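Local coordinates for quinonprotein alcohol dehydrogenase-like protein (Bacteroides thetaiotaomicron VPI-5482, PDB 4R5O) that is of unknown function but binds calcium and joins an immunoglobulin-like beta-sandwich to a seven-bladed beta-propeller, at residues L309-G321 against Y341-I353. Residues are numbered along the deposited sequence; the frame is centred on the assembly and turned at random.
Sequences LEKVFANFQPAKG and YLVSTDGAIYKYI
The ring of F316 lies flat on the ring of Y350, centroids 4.0 Å apart and planes only 7° from parallel, a face-to-face stack with the two side chains running past each other in opposite directions. F316 gets there because its CG sits between the backbone N and the carbonyl carbon (chi1 66°), which turns the ring down onto the hairpin of 339-343 and 349-353. L342 CD1 meets the edge of that ring, 3.5 Å from F316 CZ, and S344 CB comes 3.6 Å from F316 CD1. Just beyond the ring, the backbones form a single bridge at P318 and S344: A319 N donates to V343 O (2.9 Å, nearly straight at 167°), and T345 N donates to Q317 O (2.8 Å). T345 is the second residue of the type I turn S344-G347. At the other end V312 CG2 rests 3.5 Å from Y352 OH, a hydroxyl already bonded to G355 N. With an alanine instead of Y350, the stacked face of F316 would lose its partner, and the ring would probably be able to shift. The contact thus joins neighbouring propeller blades, the loop after strand 309-314 being held to the next hairpin by aromatic stacking and two backbone bonds.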
ATOM      1  N   LEU A 309     -15.195 -11.150 -27.131  1.00 44.53           N
ATOM      2  CA  LEU A 309     -15.105 -11.957 -25.935  1.00 42.09           C
ATOM      3  C   LEU A 309     -15.044 -13.446 -26.199  1.00 48.35           C
ATOM      4  O   LEU A 309     -15.838 -13.996 -26.983  1.00 49.96           O
ATOM      5  CB  LEU A 309     -16.359 -11.684 -25.070  1.00 41.22           C
ATOM      6  CG  LEU A 309     -16.718 -10.211 -24.761  1.00 43.88           C
ATOM      7  CD1 LEU A 309     -18.026 -10.119 -23.991  1.00 42.68           C
ATOM      8  CD2 LEU A 309     -15.587  -9.500 -23.999  1.00 46.15           C
ATOM      9  N   GLU A 310     -14.163 -14.111 -25.448  1.00 44.99           N
ATOM     10  CA  GLU A 310     -14.001 -15.570 -25.393  1.00 45.16           C
ATOM     11  C   GLU A 310     -14.333 -15.966 -23.979  1.00 49.70           C
ATOM     12  O   GLU A 310     -13.840 -15.334 -23.047  1.00 49.57           O
ATOM     13  CB  GLU A 310     -12.598 -16.023 -25.848  1.00 46.46           C
ATOM     14  CG  GLU A 310     -12.354 -17.523 -25.873  1.00 53.86           C
ATOM     15  CD  GLU A 310     -11.025 -17.931 -26.484  1.00 80.88           C
ATOM     16  OE1 GLU A 310     -10.730 -17.474 -27.613  1.00 80.24           O
ATOM     17  OE2 GLU A 310     -10.308 -18.752 -25.862  1.00 77.80           O
ATOM     18  N   LYS A 311     -15.242 -16.934 -23.809  1.00 45.59           N
ATOM     19  CA  LYS A 311     -15.720 -17.348 -22.498  1.00 43.95           C
ATOM     20  C   LYS A 311     -15.516 -18.852 -22.266  1.00 50.77           C
ATOM     21  O   LYS A 311     -15.937 -19.670 -23.081  1.00 52.47           O
ATOM     22  CB  LYS A 311     -17.212 -16.992 -22.335  1.00 44.00           C
ATOM     23  CG  LYS A 311     -17.497 -15.494 -22.412  1.00 40.33           C
ATOM     24  CD  LYS A 311     -18.933 -15.162 -22.156  1.00 40.93           C
ATOM     25  CE  LYS A 311     -19.178 -13.676 -22.298  1.00 43.73           C
ATOM     26  NZ  LYS A 311     -20.599 -13.343 -21.980  1.00 44.23           N
ATOM     27  N   VAL A 312     -14.900 -19.191 -21.123  1.00 47.69           N
ATOM     28  CA  VAL A 312     -14.625 -20.534 -20.612  1.00 48.89           C
ATOM     29  C   VAL A 312     -15.351 -20.693 -19.292  1.00 53.57           C
ATOM     30  O   VAL A 312     -15.056 -19.925 -18.370  1.00 54.09           O
ATOM     31  CB  VAL A 312     -13.096 -20.806 -20.454  1.00 53.93           C
ATOM     32  CG1 VAL A 312     -12.837 -22.139 -19.751  1.00 54.30           C
ATOM     33  CG2 VAL A 312     -12.358 -20.738 -21.798  1.00 54.24           C
ATOM     34  N   PHE A 313     -16.250 -21.712 -19.172  1.00 49.27           N
ATOM     35  CA  PHE A 313     -17.024 -21.975 -17.958  1.00 48.16           C
ATOM     36  C   PHE A 313     -16.168 -22.667 -16.890  1.00 50.28           C
ATOM     37  O   PHE A 313     -15.431 -23.617 -17.177  1.00 48.92           O
ATOM     38  CB  PHE A 313     -18.271 -22.829 -18.274  1.00 51.31           C
ATOM     39  CG  PHE A 313     -19.092 -23.248 -17.075  1.00 53.92           C
ATOM     40  CD1 PHE A 313     -19.950 -22.347 -16.446  1.00 57.71           C
ATOM     41  CD2 PHE A 313     -19.027 -24.555 -16.586  1.00 57.31           C
ATOM     42  CE1 PHE A 313     -20.681 -22.727 -15.313  1.00 59.64           C
ATOM     43  CE2 PHE A 313     -19.773 -24.941 -15.468  1.00 60.46           C
ATOM     44  CZ  PHE A 313     -20.597 -24.027 -14.839  1.00 58.84           C
ATOM     45  N   ALA A 314     -16.293 -22.173 -15.639  1.00 47.31           N
ATOM     46  CA  ALA A 314     -15.630 -22.662 -14.421  1.00 46.12           C
ATOM     47  C   ALA A 314     -16.698 -23.095 -13.444  1.00 53.31           C
ATOM     48  O   ALA A 314     -17.434 -22.240 -12.938  1.00 52.87           O
ATOM     49  CB  ALA A 314     -14.743 -21.582 -13.844  1.00 45.71           C
ATOM     50  N   ASN A 315     -16.797 -24.430 -13.196  1.00 52.82           N
ATOM     51  CA  ASN A 315     -17.807 -25.061 -12.349  0.50 53.63           C
ATOM     52  C   ASN A 315     -17.528 -24.805 -10.847  1.00 59.04           C
ATOM     53  O   ASN A 315     -17.424 -25.751 -10.050  1.00 61.60           O
ATOM     54  CB  ASN A 315     -17.858 -26.573 -12.640  0.50 55.66           C
ATOM     55  CG  ASN A 315     -16.520 -27.286 -12.528  0.50 69.49           C
ATOM     56  OD1 ASN A 315     -15.458 -26.761 -12.930  0.50 57.27           O
ATOM     57  ND2 ASN A 315     -16.555 -28.525 -12.033  0.50 55.62           N
ATOM     58  N   PHE A 316     -17.425 -23.523 -10.455  1.00 54.22           N
ATOM     59  CA  PHE A 316     -17.208 -23.084  -9.070  1.00 52.63           C
ATOM     60  C   PHE A 316     -17.649 -21.647  -9.002  1.00 58.26           C
ATOM     61  O   PHE A 316     -17.549 -20.925  -9.991  1.00 57.40           O
ATOM     62  CB  PHE A 316     -15.762 -23.286  -8.545  1.00 52.64           C
ATOM     63  CG  PHE A 316     -14.701 -22.447  -9.212  1.00 52.07           C
ATOM     64  CD1 PHE A 316     -14.471 -21.128  -8.808  1.00 52.89           C
ATOM     65  CD2 PHE A 316     -13.905 -22.979 -10.217  1.00 53.01           C
ATOM     66  CE1 PHE A 316     -13.482 -20.349  -9.418  1.00 52.51           C
ATOM     67  CE2 PHE A 316     -12.908 -22.202 -10.819  1.00 54.97           C
ATOM     68  CZ  PHE A 316     -12.706 -20.892 -10.419  1.00 52.06           C
ATOM     69  N   GLN A 317     -18.147 -21.242  -7.845  1.00 56.55           N
ATOM     70  CA  GLN A 317     -18.621 -19.897  -7.598  1.00 55.76           C
ATOM     71  C   GLN A 317     -17.436 -19.034  -7.164  1.00 58.80           C
ATOM     72  O   GLN A 317     -16.639 -19.509  -6.353  1.00 59.68           O
ATOM     73  CB  GLN A 317     -19.730 -19.957  -6.532  1.00 57.49           C
ATOM     74  CG  GLN A 317     -20.758 -18.836  -6.618  1.00 84.06           C
ATOM     75  CD  GLN A 317     -21.665 -18.831  -7.837  1.00 99.73           C
ATOM     76  OE1 GLN A 317     -21.849 -19.832  -8.545  1.00 90.33           O
ATOM     77  NE2 GLN A 317     -22.236 -17.672  -8.108  1.00 97.94           N
ATOM     78  N   PRO A 318     -17.261 -17.789  -7.667  1.00 54.14           N
ATOM     79  CA  PRO A 318     -16.106 -16.984  -7.224  1.00 53.54           C
ATOM     80  C   PRO A 318     -16.286 -16.422  -5.831  1.00 61.09           C
ATOM     81  O   PRO A 318     -17.415 -16.163  -5.421  1.00 62.67           O
ATOM     82  CB  PRO A 318     -16.035 -15.842  -8.236  1.00 54.40           C
ATOM     83  CG  PRO A 318     -17.169 -16.035  -9.178  1.00 58.86           C
ATOM     84  CD  PRO A 318     -18.098 -17.047  -8.626  1.00 55.39           C
ATOM     85  N   ALA A 319     -15.166 -16.239  -5.099  1.00 58.91           N
ATOM     86  CA  ALA A 319     -15.146 -15.636  -3.768  1.00 58.98           C
ATOM     87  C   ALA A 319     -15.672 -14.218  -3.845  1.00 65.02           C
ATOM     88  O   ALA A 319     -15.469 -13.528  -4.840  1.00 65.14           O
ATOM     89  CB  ALA A 319     -13.745 -15.663  -3.191  1.00 59.53           C
ATOM     90  N   LYS A 320     -16.400 -13.818  -2.832  1.00 64.43           N
ATOM     91  CA  LYS A 320     -17.116 -12.551  -2.750  1.00 66.01           C
ATOM     92  C   LYS A 320     -17.209 -12.083  -1.293  1.00 77.25           C
ATOM     93  O   LYS A 320     -17.155 -12.898  -0.371  1.00 77.63           O
ATOM     94  CB  LYS A 320     -18.533 -12.800  -3.355  1.00 68.15           C
ATOM     95  CG  LYS A 320     -19.624 -11.777  -3.084  1.00 73.57           C
ATOM     96  CD  LYS A 320     -20.990 -12.174  -3.630  1.00 77.44           C
ATOM     97  CE  LYS A 320     -22.122 -11.230  -3.237  1.00 82.90           C
ATOM     98  NZ  LYS A 320     -21.926  -9.807  -3.594  1.00 88.74           N
ATOM     99  N   GLY A 321     -17.337 -10.771  -1.117  1.00 78.60           N
ATOM    100  CA  GLY A 321     -17.625 -10.101   0.149  1.00 80.08           C
ATOM    101  C   GLY A 321     -19.097  -9.681   0.107  1.00 89.11           C
ATOM    102  O   GLY A 321     -19.637  -9.475  -0.993  1.00 88.95           O
ATOM    103  N   TYR A 341      -4.467 -17.025 -11.269  1.00 42.54           N
ATOM    104  CA  TYR A 341      -4.901 -17.576  -9.999  1.00 42.12           C
ATOM    105  C   TYR A 341      -6.237 -16.926  -9.626  1.00 45.73           C
ATOM    106  O   TYR A 341      -6.359 -15.708  -9.748  1.00 45.00           O
ATOM    107  CB  TYR A 341      -3.848 -17.377  -8.906  1.00 42.82           C
ATOM    108  CG  TYR A 341      -2.556 -18.113  -9.146  1.00 45.86           C
ATOM    109  CD1 TYR A 341      -2.403 -19.441  -8.758  1.00 48.85           C
ATOM    110  CD2 TYR A 341      -1.459 -17.468  -9.704  1.00 46.49           C
ATOM    111  CE1 TYR A 341      -1.205 -20.124  -8.969  1.00 48.90           C
ATOM    112  CE2 TYR A 341      -0.250 -18.137  -9.901  1.00 47.60           C
ATOM    113  CZ  TYR A 341      -0.133 -19.469  -9.542  1.00 51.06           C
ATOM    114  OH  TYR A 341       1.053 -20.132  -9.703  1.00 54.54           O
ATOM    115  N   LEU A 342      -7.237 -17.717  -9.215  1.00 42.43           N
ATOM    116  CA  LEU A 342      -8.535 -17.177  -8.812  1.00 43.10           C
ATOM    117  C   LEU A 342      -9.060 -17.993  -7.626  1.00 48.84           C
ATOM    118  O   LEU A 342      -8.656 -19.139  -7.443  1.00 48.86           O
ATOM    119  CB  LEU A 342      -9.569 -17.105  -9.970  1.00 43.88           C
ATOM    120  CG  LEU A 342     -10.067 -18.347 -10.729  1.00 49.79           C
ATOM    121  CD1 LEU A 342     -11.180 -17.956 -11.659  1.00 49.76           C
ATOM    122  CD2 LEU A 342      -8.983 -19.007 -11.572  1.00 53.19           C
ATOM    123  N   VAL A 343      -9.883 -17.351  -6.768  1.00 45.31           N
ATOM    124  CA  VAL A 343     -10.412 -17.895  -5.507  1.00 43.42           C
ATOM    125  C   VAL A 343     -11.882 -18.280  -5.617  1.00 44.76           C
ATOM    126  O   VAL A 343     -12.708 -17.464  -6.024  1.00 42.90           O
ATOM    127  CB  VAL A 343     -10.258 -16.876  -4.355  1.00 46.85           C
ATOM    128  CG1 VAL A 343     -10.540 -17.536  -3.004  1.00 47.49           C
ATOM    129  CG2 VAL A 343      -8.879 -16.238  -4.351  1.00 46.33           C
ATOM    130  N   SER A 344     -12.209 -19.498  -5.188  1.00 43.12           N
ATOM    131  CA  SER A 344     -13.578 -19.976  -5.134  1.00 44.22           C
ATOM    132  C   SER A 344     -14.206 -19.502  -3.830  1.00 52.20           C
ATOM    133  O   SER A 344     -13.493 -19.136  -2.881  1.00 51.21           O
ATOM    134  CB  SER A 344     -13.652 -21.490  -5.288  1.00 48.37           C
ATOM    135  OG  SER A 344     -12.983 -22.153  -4.230  1.00 66.14           O
ATOM    136  N   THR A 345     -15.550 -19.519  -3.785  1.00 53.10           N
ATOM    137  CA  THR A 345     -16.355 -19.060  -2.647  1.00 55.36           C
ATOM    138  C   THR A 345     -16.056 -19.884  -1.328  1.00 63.35           C
ATOM    139  O   THR A 345     -16.391 -19.381  -0.252  1.00 64.00           O
ATOM    140  CB  THR A 345     -17.854 -19.123  -3.008  1.00 69.20           C
ATOM    141  OG1 THR A 345     -18.594 -18.275  -2.135  1.00 75.73           O
ATOM    142  CG2 THR A 345     -18.425 -20.543  -3.068  1.00 65.99           C
ATOM    143  N   ASP A 346     -15.402 -21.090  -1.413  1.00 61.46           N
ATOM    144  CA  ASP A 346     -15.033 -21.959  -0.278  1.00 62.44           C
ATOM    145  C   ASP A 346     -13.613 -21.631   0.279  1.00 67.74           C
ATOM    146  O   ASP A 346     -13.249 -22.097   1.366  1.00 69.80           O
ATOM    147  CB  ASP A 346     -15.104 -23.461  -0.650  1.00 65.91           C
ATOM    148  CG  ASP A 346     -14.761 -23.873  -2.082  1.00 89.13           C
ATOM    149  OD1 ASP A 346     -15.387 -23.318  -3.036  1.00 91.46           O
ATOM    150  OD2 ASP A 346     -14.030 -24.883  -2.250  1.00 97.62           O
ATOM    151  N   GLY A 347     -12.858 -20.805  -0.434  1.00 63.01           N
ATOM    152  CA  GLY A 347     -11.518 -20.425  -0.003  1.00 61.27           C
ATOM    153  C   GLY A 347     -10.420 -21.245  -0.647  1.00 62.64           C
ATOM    154  O   GLY A 347      -9.307 -21.306  -0.124  1.00 62.01           O
ATOM    155  N   ALA A 348     -10.737 -21.897  -1.781  1.00 58.43           N
ATOM    156  CA  ALA A 348      -9.796 -22.678  -2.592  1.00 56.73           C
ATOM    157  C   ALA A 348      -9.218 -21.786  -3.694  1.00 57.57           C
ATOM    158  O   ALA A 348      -9.855 -20.812  -4.100  1.00 55.55           O
ATOM    159  CB  ALA A 348     -10.472 -23.915  -3.188  1.00 57.27           C
ATOM    160  N   ILE A 349      -8.008 -22.097  -4.152  1.00 51.87           N
ATOM    161  CA  ILE A 349      -7.356 -21.341  -5.201  1.00 49.59           C
ATOM    162  C   ILE A 349      -7.239 -22.265  -6.369  1.00 53.42           C
ATOM    163  O   ILE A 349      -6.874 -23.432  -6.218  1.00 55.29           O
ATOM    164  CB  ILE A 349      -5.996 -20.744  -4.721  1.00 51.85           C
ATOM    165  CG1 ILE A 349      -6.272 -19.648  -3.660  1.00 51.49           C
ATOM    166  CG2 ILE A 349      -5.150 -20.157  -5.876  1.00 50.27           C
ATOM    167  CD1 ILE A 349      -5.210 -19.435  -2.738  1.00 55.50           C
ATOM    168  N   TYR A 350      -7.641 -21.751  -7.522  1.00 47.71           N
ATOM    169  CA  TYR A 350      -7.553 -22.398  -8.808  1.00 46.53           C
ATOM    170  C   TYR A 350      -6.474 -21.720  -9.626  1.00 49.13           C
ATOM    171  O   TYR A 350      -6.352 -20.497  -9.588  1.00 48.41           O
ATOM    172  CB  TYR A 350      -8.908 -22.361  -9.513  1.00 46.80           C
ATOM    173  CG  TYR A 350      -9.930 -23.295  -8.905  1.00 48.68           C
ATOM    174  CD1 TYR A 350     -10.676 -22.915  -7.791  1.00 50.46           C
ATOM    175  CD2 TYR A 350     -10.164 -24.553  -9.450  1.00 50.03           C
ATOM    176  CE1 TYR A 350     -11.605 -23.779  -7.216  1.00 51.28           C
ATOM    177  CE2 TYR A 350     -11.103 -25.420  -8.890  1.00 51.63           C
ATOM    178  CZ  TYR A 350     -11.824 -25.027  -7.773  1.00 57.45           C
ATOM    179  OH  TYR A 350     -12.772 -25.857  -7.214  1.00 58.75           O
ATOM    180  N   LYS A 351      -5.645 -22.523 -10.298  1.00 46.51           N
ATOM    181  CA  LYS A 351      -4.597 -22.049 -11.207  1.00 45.99           C
ATOM    182  C   LYS A 351      -5.087 -22.291 -12.618  1.00 52.45           C
ATOM    183  O   LYS A 351      -5.028 -23.427 -13.098  1.00 53.10           O
ATOM    184  CB  LYS A 351      -3.239 -22.721 -10.932  1.00 47.18           C
ATOM    185  CG  LYS A 351      -2.151 -22.269 -11.885  1.00 51.02           C
ATOM    186  CD  LYS A 351      -0.751 -22.782 -11.551  1.00 56.86           C
ATOM    187  CE  LYS A 351      -0.470 -24.214 -11.894  1.00 64.54           C
ATOM    188  NZ  LYS A 351       0.932 -24.560 -11.547  1.00 76.26           N
ATOM    189  N   TYR A 352      -5.676 -21.248 -13.242  1.00 48.93           N
ATOM    190  CA  TYR A 352      -6.194 -21.341 -14.597  1.00 47.82           C
ATOM    191  C   TYR A 352      -5.078 -21.134 -15.584  1.00 53.98           C
ATOM    192  O   TYR A 352      -4.385 -20.126 -15.557  1.00 52.97           O
ATOM    193  CB  TYR A 352      -7.338 -20.344 -14.857  1.00 46.99           C
ATOM    194  CG  TYR A 352      -7.834 -20.325 -16.293  1.00 47.72           C
ATOM    195  CD1 TYR A 352      -8.408 -21.459 -16.874  1.00 49.84           C
ATOM    196  CD2 TYR A 352      -7.792 -19.159 -17.052  1.00 47.81           C
ATOM    197  CE1 TYR A 352      -8.874 -21.449 -18.191  1.00 47.96           C
ATOM    198  CE2 TYR A 352      -8.267 -19.133 -18.367  1.00 48.90           C
ATOM    199  CZ  TYR A 352      -8.811 -20.282 -18.929  1.00 54.54           C
ATOM    200  OH  TYR A 352      -9.298 -20.278 -20.213  1.00 55.47           O
ATOM    201  N   ILE A 353      -4.951 -22.088 -16.490  1.00 53.79           N
ATOM    202  CA  ILE A 353      -3.971 -22.050 -17.557  1.00 53.82           C
ATOM    203  C   ILE A 353      -4.736 -21.677 -18.795  1.00 56.41           C
ATOM    204  O   ILE A 353      -5.522 -22.475 -19.290  1.00 56.96           O
ATOM    205  CB  ILE A 353      -3.216 -23.392 -17.641  1.00 57.60           C
ATOM    206  CG1 ILE A 353      -2.472 -23.645 -16.292  1.00 57.46           C
ATOM    207  CG2 ILE A 353      -2.238 -23.351 -18.817  1.00 58.94           C
ATOM    208  CD1 ILE A 353      -2.084 -25.100 -15.973  1.00 60.41           C
TER